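Local coordinates for protein acetylxylan esterase / glucomannan deacetylase (Cellvibrio japonicus, PDB 2WAA) that removes acetyl groups from xylan and glucomannan during the breakdown of plant cell wall polysaccharides, at residues A[200-205]-A[253-258]; A[219-224]-A[261-266]. All blocks are in the same frame, centred on the assembly; numbering follows the deposited sequence. Where two conformers were deposited one is given.

Overall arrangement
Both contacts lie in the SGNH-type (GDSL family) esterase part of the chain, on the same side of its centre, about 14 Å apart between contact centres. Their segments alternate along the chain: 200-205, 219-224, 253-258, 261-266. Contact 1 uses the penultimate turns of helix 245-262, contact 2 the last turn and the bend into strand 267-270. This helix links neighbouring parallel strands 228-231 and 267-270 of the five-stranded sheet, so the long connection between strands 177-183 and 228-231 packs against it at two levels. Y206, just beyond the first segment, bridges them, meeting F255 of contact 1 and H221, N262 and H263 of contact 2.

Contact 1: A[200-205]-A[253-258]; sequences ANLPDF and TRFVRT
F255 carries the whole contact from helix 245-262, its ring reaching across to L202 and P203 at the start of the short helix 202-205. One turn of this helix begins with T253, which faces the other way, against T291 and L295 of helix 278-295; its OG1 bonds back to the carbonyl of I249. F255 instead starts toward the partner segment, and the two closest CA atoms, those of F255 and P203, are 6.3 Å apart. With CG anti to the backbone N (chi1 180°), the phenyl group stands well out from its helix. Its two sides are divided between two neighbours. The CD1-CE1 side meets proline: CB of P203 is 3.7 Å from F255 CD1, and CA of P203 lies the same 3.7 Å from F255 CE1, the proline ring slanting across the phenyl group. The other side belongs to leucine, whose branch crosses at about a right angle and sets L202 CD2 3.7 Å from F255 CE2. Helix 245-262 is the crossover helix of a beta-alpha-beta unit in the SGNH hydrolase fold, and L138 of the sheet strand 133-139 touches both F255 and L202, so the ring lies between the sheet and the short helix 202-205. L202 is also about 9 Å, side chain to side chain, from N236, a probable transition-state stabiliser. The short helix that presents L202 and P203 is fastened at its start by D204, whose OD2 takes the backbone N-H of N201 at 2.9 Å through its anti lone pair; N201 sits at the N-cap but contributes no capping bond from its own side chain. Further on, V256 turns to L295 of helix 278-295, and R257 lays its guanidinium group over T253 CG2.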
# COMPACT_ATOMS: atom_id res chain seq x y z
N ALA A 200 -5.79 -16.50 -4.32
CA ALA A 200 -6.19 -15.72 -3.15
C ALA A 200 -6.88 -14.44 -3.67
O ALA A 200 -6.26 -13.54 -4.27
CB ALA A 200 -4.98 -15.38 -2.27
N ASN A 201 -8.18 -14.39 -3.44
CA ASN A 201 -8.96 -13.20 -3.81
C ASN A 201 -8.82 -12.15 -2.71
O ASN A 201 -8.20 -12.43 -1.69
CB ASN A 201 -10.41 -13.61 -4.02
CG ASN A 201 -10.54 -14.63 -5.18
OD1 ASN A 201 -10.00 -14.40 -6.25
ND2 ASN A 201 -11.22 -15.76 -4.94
N LEU A 202 -9.38 -10.96 -2.90
CA LEU A 202 -9.23 -9.89 -1.88
C LEU A 202 -9.63 -10.38 -0.47
O LEU A 202 -8.92 -10.15 0.47
CB LEU A 202 -9.98 -8.61 -2.30
CG LEU A 202 -10.16 -7.55 -1.20
CD1 LEU A 202 -8.75 -7.04 -0.79
CD2 LEU A 202 -11.03 -6.40 -1.78
N PRO A 203 -10.76 -11.12 -0.32
CA PRO A 203 -11.09 -11.51 1.05
C PRO A 203 -10.06 -12.45 1.68
O PRO A 203 -10.02 -12.53 2.92
CB PRO A 203 -12.44 -12.24 0.91
CG PRO A 203 -13.09 -11.59 -0.34
CD PRO A 203 -11.86 -11.38 -1.27
N ASP A 204 -9.27 -13.14 0.85
CA ASP A 204 -8.19 -14.04 1.28
C ASP A 204 -6.93 -13.26 1.63
O ASP A 204 -6.47 -13.33 2.77
CB ASP A 204 -7.87 -15.09 0.20
CG ASP A 204 -9.11 -15.87 -0.17
OD1 ASP A 204 -9.68 -16.49 0.72
OD2 ASP A 204 -9.55 -15.85 -1.32
N PHE A 205 -6.41 -12.48 0.69
CA PHE A 205 -5.13 -11.80 1.00
C PHE A 205 -5.27 -10.67 1.98
O PHE A 205 -4.29 -10.25 2.58
CB PHE A 205 -4.28 -11.42 -0.26
CG PHE A 205 -4.90 -10.34 -1.14
CD1 PHE A 205 -4.83 -8.98 -0.79
CD2 PHE A 205 -5.52 -10.68 -2.35
CE1 PHE A 205 -5.41 -7.98 -1.63
CE2 PHE A 205 -6.11 -9.70 -3.20
CZ PHE A 205 -6.03 -8.34 -2.83
N THR A 253 -21.11 -8.34 -0.00
CA THR A 253 -21.80 -8.11 1.26
C THR A 253 -21.11 -8.90 2.36
O THR A 253 -20.85 -8.36 3.45
CB THR A 253 -23.27 -8.56 1.13
OG1 THR A 253 -23.91 -7.68 0.19
CG2 THR A 253 -24.00 -8.48 2.47
N ARG A 254 -20.79 -10.17 2.09
CA ARG A 254 -20.16 -10.96 3.13
C ARG A 254 -18.79 -10.40 3.50
O ARG A 254 -18.45 -10.35 4.68
CB ARG A 254 -20.10 -12.43 2.75
CG ARG A 254 -19.61 -13.27 3.92
CD ARG A 254 -19.91 -14.75 3.78
NE ARG A 254 -19.22 -15.50 4.83
CZ ARG A 254 -19.82 -16.35 5.66
NH1 ARG A 254 -21.13 -16.56 5.56
NH2 ARG A 254 -19.12 -16.99 6.59
N PHE A 255 -18.01 -9.95 2.52
CA PHE A 255 -16.70 -9.34 2.84
C PHE A 255 -16.81 -8.05 3.67
O PHE A 255 -16.06 -7.85 4.64
CB PHE A 255 -15.88 -9.14 1.54
CG PHE A 255 -14.52 -8.51 1.76
CD1 PHE A 255 -13.59 -9.13 2.59
CD2 PHE A 255 -14.19 -7.28 1.18
CE1 PHE A 255 -12.33 -8.54 2.83
CE2 PHE A 255 -12.94 -6.69 1.40
CZ PHE A 255 -12.01 -7.33 2.24
N VAL A 256 -17.76 -7.17 3.34
CA VAL A 256 -17.84 -5.90 4.05
C VAL A 256 -18.35 -6.20 5.46
O VAL A 256 -17.92 -5.58 6.40
CB VAL A 256 -18.75 -4.91 3.33
CG1 VAL A 256 -19.03 -3.67 4.20
CG2 VAL A 256 -18.10 -4.50 1.97
N ARG A 257 -19.21 -7.22 5.60
CA ARG A 257 -19.55 -7.67 6.95
C ARG A 257 -18.33 -8.09 7.78
O ARG A 257 -18.25 -7.76 8.97
CB ARG A 257 -20.60 -8.78 6.90
CG ARG A 257 -21.97 -8.24 6.65
CD ARG A 257 -23.05 -9.33 6.71
NE ARG A 257 -24.31 -8.65 6.39
CZ ARG A 257 -25.27 -9.15 5.61
NH1 ARG A 257 -25.13 -10.36 5.06
NH2 ARG A 257 -26.36 -8.41 5.38
N THR A 258 -17.38 -8.80 7.18
CA THR A 258 -16.13 -9.10 7.85
C THR A 258 -15.37 -7.83 8.25
O THR A 258 -14.86 -7.70 9.38
CB THR A 258 -15.22 -9.96 6.92
OG1 THR A 258 -15.86 -11.23 6.67
CG2 THR A 258 -13.80 -10.19 7.54

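Contact 2: A[219-224]-A[261-266]; sequences WDHHRY and DNHPQA
H221 and N262 bring the two backbones within 7.1 Å, CA to CA, where a 3-10 turn (221-223) faces the end of helix 245-262 and H263 breaks from helical geometry. The chief meeting is between two imidazoles in an offset edge-to-face (T-shaped) pair: H263 points its CE1 edge at the face of H221, the planes 89° apart and the ring centroids 5.0 Å. The closest atoms are H263 CE1 and H221 ND1, at 3.5 Å. N262 approaches the far end of the H221 ring, its ND2 3.7 Å from H221 NE2, with amide and ring planes inclined by 31°. In the SGNH fold this is where the crossover helix turns back into the inner strand 267-270; a type I turn from H263 to A266 makes the bend, and D220 shapes the opposing loop through an Asx turn to H222 N. Y206 stacks on H221, and its hydroxyl bonds to both N262 ND2 and H263 NE2. On the other nitrogen, H263 ND1 meets Q225 OE1, while Q225 NE2 holds N262 O, consistent with a proton on ND1; bonds at both nitrogens fix the rotation of this buried ring. Y224 adds its carbonyl oxygen, 4.2 Å from H263 CE1, and sends its hydroxyl to the carbonyl of I135.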
# COMPACT_ATOMS: atom_id res chain seq x y z
N TRP A 219 -2.26 -11.74 9.43
CA TRP A 219 -2.20 -10.37 9.95
C TRP A 219 -3.16 -10.21 11.13
O TRP A 219 -4.41 -10.39 10.99
CB TRP A 219 -2.54 -9.35 8.83
CG TRP A 219 -2.57 -7.95 9.31
CD1 TRP A 219 -3.68 -7.17 9.52
CD2 TRP A 219 -1.45 -7.15 9.67
NE1 TRP A 219 -3.31 -5.92 9.98
CE2 TRP A 219 -1.94 -5.89 10.08
CE3 TRP A 219 -0.06 -7.38 9.70
CZ2 TRP A 219 -1.11 -4.87 10.52
CZ3 TRP A 219 0.77 -6.37 10.13
CH2 TRP A 219 0.24 -5.11 10.52
N ASP A 220 -2.61 -9.83 12.28
CA ASP A 220 -3.45 -9.52 13.43
C ASP A 220 -4.00 -8.09 13.31
O ASP A 220 -3.25 -7.12 13.32
CB ASP A 220 -2.58 -9.65 14.67
CG ASP A 220 -3.33 -9.33 15.95
OD1 ASP A 220 -4.55 -9.04 15.91
OD2 ASP A 220 -2.65 -9.36 17.01
N HIS A 221 -5.33 -7.95 13.20
CA HIS A 221 -5.94 -6.63 12.94
C HIS A 221 -5.80 -5.64 14.08
O HIS A 221 -5.96 -4.44 13.90
CB HIS A 221 -7.40 -6.82 12.57
CG HIS A 221 -7.56 -7.51 11.27
ND1 HIS A 221 -7.19 -6.92 10.09
CD2 HIS A 221 -8.00 -8.75 10.96
CE1 HIS A 221 -7.41 -7.76 9.10
NE2 HIS A 221 -7.89 -8.88 9.60
N HIS A 222 -5.48 -6.15 15.26
CA HIS A 222 -5.28 -5.28 16.40
C HIS A 222 -4.06 -4.40 16.12
O HIS A 222 -3.86 -3.37 16.75
CB HIS A 222 -5.04 -6.14 17.65
CG HIS A 222 -4.90 -5.34 18.92
ND1 HIS A 222 -3.69 -4.84 19.36
CD2 HIS A 222 -5.82 -4.94 19.83
CE1 HIS A 222 -3.87 -4.16 20.48
NE2 HIS A 222 -5.16 -4.21 20.79
N ARG A 223 -3.23 -4.82 15.18
CA ARG A 223 -2.00 -4.07 14.89
C ARG A 223 -2.27 -2.84 14.02
O ARG A 223 -1.38 -2.00 13.86
CB ARG A 223 -0.97 -4.96 14.15
CG ARG A 223 -0.48 -6.20 14.96
CD ARG A 223 0.43 -7.13 14.07
NE ARG A 223 1.71 -6.47 13.76
CZ ARG A 223 2.60 -6.92 12.88
NH1 ARG A 223 2.39 -8.07 12.25
NH2 ARG A 223 3.73 -6.24 12.69
N TYR A 224 -3.44 -2.76 13.38
CA TYR A 224 -3.80 -1.52 12.65
C TYR A 224 -5.32 -1.41 12.57
O TYR A 224 -5.95 -2.18 11.86
CB TYR A 224 -3.21 -1.56 11.23
CG TYR A 224 -3.32 -0.26 10.46
CD1 TYR A 224 -2.48 0.81 10.74
CD2 TYR A 224 -4.27 -0.10 9.46
CE1 TYR A 224 -2.57 2.03 10.04
CE2 TYR A 224 -4.37 1.13 8.74
CZ TYR A 224 -3.51 2.17 9.04
OH TYR A 224 -3.55 3.35 8.33
N ASP A 261 -17.07 -6.03 11.21
CA ASP A 261 -16.90 -6.78 12.45
C ASP A 261 -15.44 -6.68 12.93
O ASP A 261 -15.19 -6.45 14.11
CB ASP A 261 -17.30 -8.24 12.20
CG ASP A 261 -16.95 -9.14 13.35
OD1 ASP A 261 -17.07 -8.66 14.51
OD2 ASP A 261 -16.54 -10.31 13.12
N ASN A 262 -14.48 -6.82 12.03
CA ASN A 262 -13.05 -6.70 12.43
C ASN A 262 -12.59 -5.32 12.88
O ASN A 262 -11.62 -5.21 13.62
CB ASN A 262 -12.13 -7.13 11.27
CG ASN A 262 -12.19 -8.62 11.01
OD1 ASN A 262 -12.84 -9.37 11.77
ND2 ASN A 262 -11.52 -9.08 9.95
N HIS A 263 -13.28 -4.28 12.40
CA HIS A 263 -12.85 -2.88 12.60
C HIS A 263 -14.07 -2.09 13.03
O HIS A 263 -14.70 -1.36 12.21
CB HIS A 263 -12.36 -2.33 11.26
CG HIS A 263 -11.32 -3.20 10.61
ND1 HIS A 263 -10.07 -3.39 11.15
CD2 HIS A 263 -11.36 -3.95 9.48
CE1 HIS A 263 -9.37 -4.20 10.36
NE2 HIS A 263 -10.14 -4.56 9.35
N PRO A 264 -14.48 -2.28 14.30
CA PRO A 264 -15.80 -1.82 14.73
C PRO A 264 -15.91 -0.32 14.68
O PRO A 264 -17.03 0.21 14.63
CB PRO A 264 -15.91 -2.33 16.19
CG PRO A 264 -14.48 -2.62 16.61
CD PRO A 264 -13.80 -3.08 15.35
N GLN A 265 -14.78 0.37 14.71
CA GLN A 265 -14.71 1.83 14.69
C GLN A 265 -14.62 2.41 13.26
O GLN A 265 -14.66 3.64 13.09
CB GLN A 265 -13.44 2.31 15.42
CG GLN A 265 -12.09 2.09 14.58
CD GLN A 265 -11.82 0.57 14.32
OE1 GLN A 265 -12.28 -0.28 15.07
NE2 GLN A 265 -11.05 0.25 13.25
N ALA A 266 -14.44 1.56 12.25
CA ALA A 266 -14.14 2.10 10.89
C ALA A 266 -15.40 2.54 10.11
O ALA A 266 -16.46 1.95 10.26
CB ALA A 266 -13.40 1.07 10.08